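Local atomic coordinates of lectin-like protein (Entamoeba histolytica HM-1:IMSS-A, PDB entry 5ZBT), a protein that is of unknown function but has a legume lectin-like domain related to that of ERGIC-53, consistent with binding of D-mannose. Residues K46-V51 / K65-N70; V56-N61 / L208-T213; L86-K91 / T220-Q225. One frame throughout, in Å; residues are numbered along the deposited sequence.

Contact 1: residues K46-V51 / K65-N70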
ATOM      1  N   LYS A  46       5.204   8.970  10.279  1.00 23.84           N
ATOM      2  CA  LYS A  46       4.823   8.698  11.662  1.00 23.02           C
ATOM      3  C   LYS A  46       5.257   7.269  11.980  1.00 23.78           C
ATOM      4  O   LYS A  46       4.606   6.307  11.557  1.00 19.16           O
ATOM      5  CB  LYS A  46       3.326   8.905  11.854  1.00 23.56           C
ATOM      6  CG  LYS A  46       2.786   8.482  13.211  1.00 33.44           C
ATOM      7  CD  LYS A  46       3.335   9.321  14.349  1.00 30.45           C
ATOM      8  CE  LYS A  46       2.219   9.667  15.335  1.00 46.26           C
ATOM      9  NZ  LYS A  46       2.722  10.193  16.642  1.00 50.36           N
ATOM     10  N   GLY A  47       6.359   7.144  12.727  1.00 20.20           N
ATOM     11  CA  GLY A  47       6.984   5.871  12.995  1.00 13.67           C
ATOM     12  C   GLY A  47       8.382   5.856  12.413  1.00 16.45           C
ATOM     13  O   GLY A  47       8.862   6.855  11.867  1.00 15.47           O
ATOM     14  N   PRO A  48       9.062   4.718  12.505  1.00 19.96           N
ATOM     15  CA  PRO A  48      10.451   4.631  12.018  1.00 16.02           C
ATOM     16  C   PRO A  48      10.601   4.593  10.506  1.00 18.34           C
ATOM     17  O   PRO A  48      11.314   3.732   9.970  1.00 17.58           O
ATOM     18  CB  PRO A  48      10.952   3.320  12.630  1.00 12.89           C
ATOM     19  CG  PRO A  48       9.699   2.502  12.763  1.00 23.52           C
ATOM     20  CD  PRO A  48       8.632   3.488  13.186  1.00 15.42           C
ATOM     21  N   ILE A  49       9.963   5.530   9.812  1.00 17.53           N
ATOM     22  CA  ILE A  49      10.198   5.717   8.387  1.00 15.58           C
ATOM     23  C   ILE A  49      11.533   6.432   8.204  1.00 17.85           C
ATOM     24  O   ILE A  49      11.863   7.352   8.964  1.00 16.52           O
ATOM     25  CB  ILE A  49       9.045   6.516   7.760  1.00 16.87           C
ATOM     26  CG1 ILE A  49       7.777   5.670   7.704  1.00 18.27           C
ATOM     27  CG2 ILE A  49       9.437   7.044   6.388  1.00 12.24           C
ATOM     28  CD1 ILE A  49       6.594   6.373   8.305  1.00 18.13           C
ATOM     29  N   ILE A  50      12.307   6.013   7.198  1.00 13.17           N
ATOM     30  CA  ILE A  50      13.583   6.638   6.871  1.00 16.02           C
ATOM     31  C   ILE A  50      13.752   6.641   5.363  1.00 12.43           C
ATOM     32  O   ILE A  50      13.693   5.583   4.730  1.00 16.02           O
ATOM     33  CB  ILE A  50      14.790   5.909   7.501  1.00 17.94           C
ATOM     34  CG1 ILE A  50      14.737   5.906   9.032  1.00 15.51           C
ATOM     35  CG2 ILE A  50      16.074   6.544   7.002  1.00 11.73           C
ATOM     36  CD1 ILE A  50      15.818   5.001   9.670  1.00 12.38           C
ATOM     37  N   VAL A  51      14.021   7.807   4.788  1.00 14.02           N
ATOM     38  CA  VAL A  51      14.346   7.897   3.365  1.00 14.94           C
ATOM     39  C   VAL A  51      15.833   7.596   3.197  1.00 12.53           C
ATOM     40  O   VAL A  51      16.686   8.347   3.675  1.00 12.16           O
ATOM     41  CB  VAL A  51      13.996   9.272   2.786  1.00 16.06           C
ATOM     42  CG1 VAL A  51      14.308   9.305   1.294  1.00 12.75           C
ATOM     43  CG2 VAL A  51      12.539   9.619   3.078  1.00 10.88           C
ATOM     44  N   LYS A  65       6.938  -3.533  15.262  1.00 15.95           N
ATOM     45  CA  LYS A  65       7.108  -2.168  14.793  1.00 16.31           C
ATOM     46  C   LYS A  65       6.213  -1.891  13.587  1.00 15.60           C
ATOM     47  O   LYS A  65       5.935  -2.770  12.763  1.00 14.95           O
ATOM     48  CB  LYS A  65       8.574  -1.911  14.457  1.00 19.86           C
ATOM     49  CG  LYS A  65       9.483  -2.090  15.674  1.00 17.43           C
ATOM     50  CD  LYS A  65      10.856  -1.549  15.410  1.00 19.07           C
ATOM     51  CE  LYS A  65      11.531  -1.082  16.677  1.00 22.05           C
ATOM     52  NZ  LYS A  65      13.019  -1.123  16.468  1.00 30.53           N
ATOM     53  N   SER A  66       5.752  -0.649  13.496  1.00 12.45           N
ATOM     54  CA  SER A  66       4.829  -0.264  12.446  1.00 13.88           C
ATOM     55  C   SER A  66       5.014   1.218  12.154  1.00 14.02           C
ATOM     56  O   SER A  66       5.594   1.952  12.951  1.00 17.34           O
ATOM     57  CB  SER A  66       3.383  -0.576  12.848  1.00 12.96           C
ATOM     58  OG  SER A  66       2.963   0.275  13.900  1.00 15.52           O
ATOM     59  N   SER A  67       4.514   1.646  10.996  1.00 14.91           N
ATOM     60  CA  SER A  67       4.683   3.005  10.503  1.00 12.78           C
ATOM     61  C   SER A  67       3.516   3.359   9.596  1.00 15.08           C
ATOM     62  O   SER A  67       2.900   2.482   8.989  1.00 14.00           O
ATOM     63  CB  SER A  67       5.974   3.167   9.704  1.00 16.88           C
ATOM     64  OG  SER A  67       7.109   2.878  10.499  1.00 21.65           O
ATOM     65  N   ILE A  68       3.220   4.651   9.504  1.00 15.67           N
ATOM     66  CA  ILE A  68       2.267   5.165   8.531  1.00 14.84           C
ATOM     67  C   ILE A  68       2.905   6.348   7.808  1.00 17.16           C
ATOM     68  O   ILE A  68       3.501   7.231   8.431  1.00 19.83           O
ATOM     69  CB  ILE A  68       0.919   5.558   9.172  1.00 18.97           C
ATOM     70  CG1 ILE A  68       1.086   6.640  10.237  1.00 19.63           C
ATOM     71  CG2 ILE A  68       0.241   4.338   9.790  1.00 10.94           C
ATOM     72  CD1 ILE A  68      -0.189   6.887  11.038  1.00 20.34           C
ATOM     73  N   MET A  69       2.808   6.337   6.492  1.00 18.21           N
ATOM     74  CA  MET A  69       3.271   7.413   5.634  1.00 14.87           C
ATOM     75  C   MET A  69       2.011   8.002   5.007  1.00 16.57           C
ATOM     76  O   MET A  69       1.322   7.311   4.254  1.00 16.34           O
ATOM     77  CB  MET A  69       4.230   6.854   4.585  1.00 14.68           C
ATOM     78  CG  MET A  69       5.225   7.807   3.997  1.00 16.75           C
ATOM     79  SD  MET A  69       6.247   6.832   2.892  1.00 23.36           S
ATOM     80  CE  MET A  69       6.780   8.088   1.767  1.00 13.84           C
ATOM     81  N   ASN A  70       1.700   9.257   5.338  1.00 19.57           N
ATOM     82  CA  ASN A  70       0.437   9.908   4.986  1.00 17.41           C
ATOM     83  C   ASN A  70       0.656  10.962   3.910  1.00 16.37           C
ATOM     84  O   ASN A  70       1.419  11.911   4.123  1.00 17.61           O
ATOM     85  CB  ASN A  70      -0.189  10.585   6.203  1.00 17.52           C
ATOM     86  CG  ASN A  70      -0.955   9.637   7.050  1.00 21.23           C
ATOM     87  OD1 ASN A  70      -1.397   8.587   6.574  1.00 21.64           O
ATOM     88  ND2 ASN A  70      -1.127   9.985   8.326  1.00 17.87           N
TER
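At one edge of the legume lectin-type beta sandwich, Lys46-Val51 carries the chain from strand 43-46 of one sheet to strand 50-51 of the other, crossing over Ser67 and Ile68 of strand 66-71. Lys46 and Ile68 form an antiparallel hydrogen-bonded pair. Ile68 N gives a nearly straight bond to Lys46 O (3.0 Å, 170° at the hydrogen), while the return bond from Lys46 N to Ile68 O is more bent (3.1 Å, 140°). Their side chains run alongside each other in the same direction: Ile68 CG1, placed between its own backbone N and carbonyl carbon (chi1 60°), lies 3.6 Å from Lys46 CB, and the rest of the lysine leads away. Beyond this pair the chain leaves the strand at Gly47 and bends in an inverse gamma turn centred on Pro48, closed by Ile49 N to Gly47 O at 2.7 Å. The turn brings Pro48 CD to 3.1 Å from Ser67 OG; the proline nitrogen, lacking a hydrogen, cannot donate to that oxygen. The hydroxyl is bonded instead to Ile58 O. Ile49, following the turn, sets its CD1 3.6 Å from Ser67 CB and 3.2 Å from Ile68 O. Polar pairing thus stops after one residue pair, and the turn packs on Ser67 without a hydrogen bond, Pro48 against the hydroxyl oxygen and Ile49 against CB, while the serine hydroxyl ties strand 66-71 to the opposite sheet.

Contact 2: residues V56-N61 / L208-T213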
ATOM      1  N   VAL A  56      12.646   3.895   0.486  1.00 16.36           N
ATOM      2  CA  VAL A  56      12.047   4.430   1.701  1.00 11.07           C
ATOM      3  C   VAL A  56      11.797   3.254   2.642  1.00 14.62           C
ATOM      4  O   VAL A  56      11.066   2.311   2.302  1.00 15.05           O
ATOM      5  CB  VAL A  56      10.748   5.195   1.402  1.00 14.64           C
ATOM      6  CG1 VAL A  56      10.152   5.792   2.692  1.00 11.42           C
ATOM      7  CG2 VAL A  56      10.989   6.286   0.350  1.00 14.28           C
ATOM      8  N   GLN A  57      12.428   3.285   3.814  1.00 13.42           N
ATOM      9  CA  GLN A  57      12.166   2.282   4.838  1.00 15.77           C
ATOM     10  C   GLN A  57      10.844   2.608   5.506  1.00 13.27           C
ATOM     11  O   GLN A  57      10.649   3.733   5.979  1.00 15.99           O
ATOM     12  CB  GLN A  57      13.285   2.244   5.875  1.00 13.89           C
ATOM     13  CG  GLN A  57      12.984   1.343   7.068  1.00 13.62           C
ATOM     14  CD  GLN A  57      14.001   1.525   8.214  1.00 14.46           C
ATOM     15  OE1 GLN A  57      15.149   1.080   8.109  1.00 12.87           O
ATOM     16  NE2 GLN A  57      13.590   2.207   9.285  1.00  8.04           N
ATOM     17  N   ILE A  58       9.926   1.646   5.506  1.00 14.17           N
ATOM     18  CA  ILE A  58       8.687   1.777   6.265  1.00 12.58           C
ATOM     19  C   ILE A  58       8.857   1.232   7.681  1.00 11.87           C
ATOM     20  O   ILE A  58       8.584   1.939   8.653  1.00 12.50           O
ATOM     21  CB  ILE A  58       7.526   1.090   5.505  1.00 15.20           C
ATOM     22  CG1 ILE A  58       7.544   1.503   4.034  1.00 10.65           C
ATOM     23  CG2 ILE A  58       6.145   1.484   6.096  1.00  6.74           C
ATOM     24  CD1 ILE A  58       7.248   2.993   3.855  1.00  8.45           C
ATOM     25  N   THR A  59       9.331  -0.019   7.826  1.00 11.35           N
ATOM     26  CA  THR A  59       9.753  -0.566   9.114  1.00 11.25           C
ATOM     27  C   THR A  59      11.174  -1.110   9.034  1.00 12.95           C
ATOM     28  O   THR A  59      11.544  -1.745   8.039  1.00 13.48           O
ATOM     29  CB  THR A  59       8.847  -1.712   9.621  1.00 14.13           C
ATOM     30  OG1 THR A  59       8.797  -2.779   8.655  1.00 14.62           O
ATOM     31  CG2 THR A  59       7.454  -1.236   9.968  1.00 10.63           C
ATOM     32  N   PRO A  60      11.976  -0.914  10.077  1.00 17.12           N
ATOM     33  CA  PRO A  60      13.217  -1.684  10.232  1.00 17.96           C
ATOM     34  C   PRO A  60      12.909  -3.011  10.920  1.00 18.97           C
ATOM     35  O   PRO A  60      11.768  -3.265  11.328  1.00 20.97           O
ATOM     36  CB  PRO A  60      14.074  -0.777  11.121  1.00 11.93           C
ATOM     37  CG  PRO A  60      13.075  -0.164  12.034  1.00 14.06           C
ATOM     38  CD  PRO A  60      11.806   0.054  11.179  1.00 14.99           C
ATOM     39  N   ASN A  61      13.942  -3.853  11.052  1.00 13.78           N
ATOM     40  CA  ASN A  61      13.829  -5.062  11.869  1.00 20.24           C
ATOM     41  C   ASN A  61      13.320  -4.729  13.272  1.00 19.39           C
ATOM     42  O   ASN A  61      13.614  -3.666  13.827  1.00 21.21           O
ATOM     43  CB  ASN A  61      15.182  -5.769  11.978  1.00 15.25           C
ATOM     44  CG  ASN A  61      15.603  -6.439  10.681  1.00 20.99           C
ATOM     45  OD1 ASN A  61      14.772  -6.921   9.905  1.00 24.33           O
ATOM     46  ND2 ASN A  61      16.905  -6.481  10.445  1.00 22.04           N
ATOM     47  N   LEU A 208      -3.485   9.408  -0.123  1.00 11.71           N
ATOM     48  CA  LEU A 208      -2.787   8.154  -0.352  1.00  8.64           C
ATOM     49  C   LEU A 208      -1.887   7.862   0.845  1.00 13.27           C
ATOM     50  O   LEU A 208      -1.030   8.682   1.204  1.00 14.19           O
ATOM     51  CB  LEU A 208      -1.967   8.211  -1.640  1.00 10.88           C
ATOM     52  CG  LEU A 208      -1.264   6.888  -1.954  1.00 13.61           C
ATOM     53  CD1 LEU A 208      -2.306   5.794  -2.216  1.00 10.68           C
ATOM     54  CD2 LEU A 208      -0.349   7.037  -3.132  1.00 11.09           C
ATOM     55  N   GLY A 209      -2.078   6.704   1.466  1.00 10.65           N
ATOM     56  CA  GLY A 209      -1.255   6.288   2.583  1.00 10.57           C
ATOM     57  C   GLY A 209      -0.526   4.986   2.302  1.00  9.90           C
ATOM     58  O   GLY A 209      -0.973   4.161   1.499  1.00 10.15           O
ATOM     59  N   ILE A 210       0.610   4.811   2.966  1.00  7.52           N
ATOM     60  CA  ILE A 210       1.334   3.548   2.985  1.00 11.20           C
ATOM     61  C   ILE A 210       1.628   3.223   4.440  1.00 14.47           C
ATOM     62  O   ILE A 210       1.947   4.120   5.230  1.00 16.42           O
ATOM     63  CB  ILE A 210       2.638   3.608   2.153  1.00 16.26           C
ATOM     64  CG1 ILE A 210       2.333   3.992   0.707  1.00 11.60           C
ATOM     65  CG2 ILE A 210       3.404   2.256   2.188  1.00 16.26           C
ATOM     66  CD1 ILE A 210       3.550   4.379  -0.090  1.00 13.62           C
ATOM     67  N   SER A 211       1.496   1.947   4.803  1.00 15.56           N
ATOM     68  CA  SER A 211       1.718   1.509   6.174  1.00 11.20           C
ATOM     69  C   SER A 211       2.255   0.088   6.172  1.00 14.30           C
ATOM     70  O   SER A 211       2.155  -0.637   5.175  1.00 13.68           O
ATOM     71  CB  SER A 211       0.434   1.561   6.997  1.00 10.13           C
ATOM     72  OG  SER A 211      -0.418   0.503   6.615  1.00 12.36           O
ATOM     73  N   ALA A 212       2.810  -0.315   7.316  1.00  9.72           N
ATOM     74  CA  ALA A 212       3.268  -1.687   7.446  1.00 12.02           C
ATOM     75  C   ALA A 212       3.455  -2.019   8.913  1.00 12.62           C
ATOM     76  O   ALA A 212       3.700  -1.141   9.741  1.00  8.96           O
ATOM     77  CB  ALA A 212       4.580  -1.935   6.677  1.00 12.59           C
ATOM     78  N   THR A 213       3.344  -3.300   9.220  1.00 13.86           N
ATOM     79  CA  THR A 213       3.677  -3.813  10.537  1.00 14.25           C
ATOM     80  C   THR A 213       4.553  -5.044  10.358  1.00 12.98           C
ATOM     81  O   THR A 213       4.379  -5.801   9.401  1.00 11.87           O
ATOM     82  CB  THR A 213       2.414  -4.159  11.339  1.00 14.67           C
ATOM     83  OG1 THR A 213       2.787  -4.619  12.637  1.00 20.29           O
ATOM     84  CG2 THR A 213       1.597  -5.254  10.640  1.00 11.97           C
TER
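The peptide group joining Ser211 to Ala212 has the CG2 methyl of Ile58 over one face, 4.1 Å from Ser211 C and 4.0 Å from Ala212 N. The next peptide along, from Ala212 to Thr213, is covered on the same side by Thr59, whose CG2 stands above the carbonyl plane 3.8 Å from Ala212 O. At one edge of each group lies strand 66-71, where Ser67 pairs with Ala212 through backbone hydrogen bonds. Two further contacts are aliphatic: Ile58 CG2 meets Ala212 CB at 3.8 Å, and Ile58 CD1 comes within 4.3 Å of Ile210 CG2. The two branches of Ile58 thus span two inward-pointing residues of strand 207-213, CG2 taking Ala212 and CD1 taking Ile210. This is face-to-face packing within a beta sandwich, since 56-59 belongs to one seven-stranded antiparallel sheet and 207-213 to the other. The chain turns a corner at Ile58, whose CB points toward strand 207-213; Val224 and Met69 add further side-chain contacts to it. Thr59 has CG2 anti to its carbonyl carbon, which sets the methyl against Ala212 and leaves OG1 (chi1 57°) for polar partners outside the interface, Asn214 ND2 and the backbone N of Tyr222.

Contact 3: residues L86-K91 / T220-Q225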
ATOM      1  N   LEU A  86       8.230  -2.826  -4.387  1.00 17.55           N
ATOM      2  CA  LEU A  86       8.527  -3.349  -3.058  1.00 19.57           C
ATOM      3  C   LEU A  86       9.988  -3.750  -2.918  1.00 22.02           C
ATOM      4  O   LEU A  86      10.603  -4.260  -3.857  1.00 23.81           O
ATOM      5  CB  LEU A  86       7.661  -4.576  -2.772  1.00 17.91           C
ATOM      6  CG  LEU A  86       6.250  -4.449  -2.204  1.00 18.55           C
ATOM      7  CD1 LEU A  86       5.544  -3.253  -2.748  1.00 14.94           C
ATOM      8  CD2 LEU A  86       5.488  -5.704  -2.563  1.00 15.79           C
ATOM      9  N   ASN A  87      10.529  -3.547  -1.712  1.00 23.27           N
ATOM     10  CA  ASN A  87      11.860  -4.039  -1.324  1.00 22.00           C
ATOM     11  C   ASN A  87      11.732  -4.543   0.118  1.00 22.24           C
ATOM     12  O   ASN A  87      11.936  -3.783   1.071  1.00 23.31           O
ATOM     13  CB  ASN A  87      12.904  -2.933  -1.459  1.00 29.24           C
ATOM     14  CG  ASN A  87      14.333  -3.425  -1.240  1.00 27.40           C
ATOM     15  OD1 ASN A  87      14.571  -4.598  -0.965  1.00 30.49           O
ATOM     16  ND2 ASN A  87      15.292  -2.511  -1.359  1.00 31.60           N
ATOM     17  N   ILE A  88      11.359  -5.813   0.279  1.00 17.91           N
ATOM     18  CA  ILE A  88      11.044  -6.389   1.588  1.00 22.78           C
ATOM     19  C   ILE A  88      12.134  -7.391   1.966  1.00 24.31           C
ATOM     20  O   ILE A  88      12.464  -8.286   1.180  1.00 27.64           O
ATOM     21  CB  ILE A  88       9.652  -7.053   1.591  1.00 20.14           C
ATOM     22  CG1 ILE A  88       8.555  -6.036   1.270  1.00 19.06           C
ATOM     23  CG2 ILE A  88       9.338  -7.683   2.947  1.00 21.72           C
ATOM     24  CD1 ILE A  88       7.219  -6.694   0.946  1.00 16.65           C
ATOM     25  N   ILE A  89      12.691  -7.248   3.168  1.00 25.19           N
ATOM     26  CA  ILE A  89      13.787  -8.092   3.642  1.00 23.58           C
ATOM     27  C   ILE A  89      13.284  -8.965   4.782  1.00 21.60           C
ATOM     28  O   ILE A  89      12.717  -8.457   5.757  1.00 20.57           O
ATOM     29  CB  ILE A  89      15.000  -7.261   4.100  1.00 23.42           C
ATOM     30  CG1 ILE A  89      15.511  -6.376   2.964  1.00 26.57           C
ATOM     31  CG2 ILE A  89      16.111  -8.174   4.572  1.00 21.01           C
ATOM     32  CD1 ILE A  89      15.691  -7.132   1.665  1.00 23.98           C
ATOM     33  N   CYS A  90      13.510 -10.276   4.666  1.00 25.78           N
ATOM     34  CA  CYS A  90      13.167 -11.241   5.710  1.00 23.23           C
ATOM     35  C   CYS A  90      14.253 -12.301   5.781  1.00 26.83           C
ATOM     36  O   CYS A  90      14.439 -13.051   4.815  1.00 24.37           O
ATOM     37  CB  CYS A  90      11.821 -11.907   5.431  1.00 22.56           C
ATOM     38  SG  CYS A  90      10.558 -10.789   4.780  1.00 29.34           S
ATOM     39  N   LYS A  91      14.954 -12.371   6.921  1.00 24.33           N
ATOM     40  CA  LYS A  91      15.947 -13.427   7.133  1.00 33.63           C
ATOM     41  C   LYS A  91      15.337 -14.800   6.916  1.00 31.59           C
ATOM     42  O   LYS A  91      15.898 -15.633   6.191  1.00 38.05           O
ATOM     43  CB  LYS A  91      16.544 -13.341   8.540  1.00 34.04           C
ATOM     44  N   THR A 220      12.010  -9.142   9.870  1.00 19.92           N
ATOM     45  CA  THR A 220      11.305  -8.614   8.706  1.00 17.00           C
ATOM     46  C   THR A 220      11.477  -7.099   8.632  1.00 17.58           C
ATOM     47  O   THR A 220      11.369  -6.399   9.649  1.00 17.90           O
ATOM     48  CB  THR A 220       9.807  -8.957   8.758  1.00 18.09           C
ATOM     49  OG1 THR A 220       9.628 -10.378   8.845  1.00 19.83           O
ATOM     50  CG2 THR A 220       9.094  -8.438   7.501  1.00 16.70           C
ATOM     51  N   SER A 221      11.738  -6.589   7.430  1.00 19.06           N
ATOM     52  CA  SER A 221      11.832  -5.145   7.208  1.00 17.84           C
ATOM     53  C   SER A 221      11.087  -4.775   5.926  1.00 18.99           C
ATOM     54  O   SER A 221      11.368  -5.334   4.855  1.00 15.18           O
ATOM     55  CB  SER A 221      13.291  -4.694   7.132  1.00 14.25           C
ATOM     56  OG  SER A 221      13.371  -3.299   6.909  1.00 17.30           O
ATOM     57  N   TYR A 222      10.151  -3.824   6.037  1.00 15.11           N
ATOM     58  CA  TYR A 222       9.328  -3.383   4.914  1.00 15.65           C
ATOM     59  C   TYR A 222       9.886  -2.088   4.355  1.00 15.96           C
ATOM     60  O   TYR A 222      10.175  -1.148   5.105  1.00 14.52           O
ATOM     61  CB  TYR A 222       7.867  -3.203   5.325  1.00 11.74           C
ATOM     62  CG  TYR A 222       7.149  -4.531   5.467  1.00 14.46           C
ATOM     63  CD1 TYR A 222       6.706  -5.232   4.347  1.00 13.66           C
ATOM     64  CD2 TYR A 222       6.942  -5.098   6.721  1.00 13.32           C
ATOM     65  CE1 TYR A 222       6.070  -6.464   4.476  1.00 16.09           C
ATOM     66  CE2 TYR A 222       6.296  -6.328   6.864  1.00 12.56           C
ATOM     67  CZ  TYR A 222       5.873  -6.997   5.743  1.00 12.48           C
ATOM     68  OH  TYR A 222       5.251  -8.193   5.899  1.00 14.40           O
ATOM     69  N   ARG A 223      10.107  -2.066   3.042  1.00 13.20           N
ATOM     70  CA  ARG A 223      10.696  -0.893   2.411  1.00 19.00           C
ATOM     71  C   ARG A 223      10.128  -0.787   1.007  1.00 17.89           C
ATOM     72  O   ARG A 223       9.653  -1.770   0.428  1.00 17.02           O
ATOM     73  CB  ARG A 223      12.240  -0.970   2.427  1.00 24.31           C
ATOM     74  CG  ARG A 223      12.741  -1.667   3.704  1.00 24.52           C
ATOM     75  CD  ARG A 223      14.132  -2.102   3.734  1.00 24.55           C
ATOM     76  NE  ARG A 223      14.509  -2.859   2.559  1.00 22.69           N
ATOM     77  CZ  ARG A 223      15.774  -2.963   2.188  1.00 27.84           C
ATOM     78  NH1 ARG A 223      16.696  -2.369   2.933  1.00 14.63           N
ATOM     79  NH2 ARG A 223      16.112  -3.640   1.101  1.00 36.87           N
ATOM     80  N   VAL A 224      10.158   0.431   0.472  1.00 18.48           N
ATOM     81  CA  VAL A 224       9.505   0.750  -0.792  1.00 15.87           C
ATOM     82  C   VAL A 224      10.528   1.410  -1.712  1.00 17.43           C
ATOM     83  O   VAL A 224      11.170   2.395  -1.329  1.00 15.86           O
ATOM     84  CB  VAL A 224       8.278   1.654  -0.559  1.00 14.73           C
ATOM     85  CG1 VAL A 224       7.838   2.315  -1.838  1.00 17.77           C
ATOM     86  CG2 VAL A 224       7.154   0.828   0.028  1.00 11.09           C
ATOM     87  N   GLN A 225      10.694   0.853  -2.912  1.00 12.81           N
ATOM     88  CA  GLN A 225      11.657   1.398  -3.860  1.00 20.31           C
ATOM     89  C   GLN A 225      11.141   2.646  -4.558  1.00 20.34           C
ATOM     90  O   GLN A 225      11.906   3.588  -4.785  1.00 21.52           O
ATOM     91  CB  GLN A 225      12.011   0.354  -4.909  1.00 24.90           C
ATOM     92  CG  GLN A 225      12.922  -0.711  -4.404  1.00 34.05           C
ATOM     93  CD  GLN A 225      14.154  -0.830  -5.256  1.00 42.45           C
ATOM     94  OE1 GLN A 225      14.114  -1.427  -6.338  1.00 37.13           O
ATOM     95  NE2 GLN A 225      15.268  -0.257  -4.778  1.00 37.12           N
TER
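Arg223 lays one face of its guanidinium over Ile89, whose CG1 stands 3.4 Å from NH2 and is offset toward the rim of the group. The two residues lie on neighbouring antiparallel strands, 220-231 and 80-90, in one sheet of the legume lectin-type sandwich, and project from the same face as Asn87 and Ser221. Side-on, the arginine meets Asn87 with two nitrogens: NE gives a bond to the backbone O at 3.1 Å, with that oxygen in the guanidinium plane, and NH2 gives one to OD1 at 2.7 Å. The second bond is poorly directed at the acceptor, since NH2 meets the C=O at 87° and from above its plane, and the amide and guanidinium planes are 69° apart. NH2 also lies 2.8 Å from Asn87 ND2, two donors that cannot bond, which makes this side-chain bond doubtful in detail. The bend at chi3 (-49°) turns the head back over the neighbouring strand. Tyr55 adds a cation-pi contact to the same arginine. Between the backbones run Asn87 N to Arg223 O and, at the hydrogen-bonded pair Ile89-Ser221, bonds in both directions, Ile89 N to Ser221 O at 2.9 Å and Ser221 N to Ile89 O at 2.7 Å. The other face of the sheet carries Leu86, Val224, Cys90 and Thr220. On this side too, Ile88 leans obliquely against Tyr222, with CG1 3.7 Å from CD1, while the phenol oxygen is bonded to Gly95 O. Cys90, which forms a disulfide with Cys94, faces Thr220 in a non-hydrogen-bonded pair, with SG 3.9 Å from Thr220 CG2.

The three contacts run from the edge of the sandwich inward, with contact 2 in the middle: its centre is about 5 Å from that of contact 1 and 9 Å from that of contact 3. Contacts 1 and 3 do not touch, their nearest atoms being about 7 Å apart. Probable hydrogen bonds join the neighbours, Met69 N to Ile210 O at 2.7 Å between contacts 1 and 2, and Thr59 O to Ser221 OG at 2.7 Å between contacts 2 and 3. Contact 2 is the shared element: it bridges the two sheets, whereas contact 1 follows the chain as it passes between them and contact 3 lies within one of them.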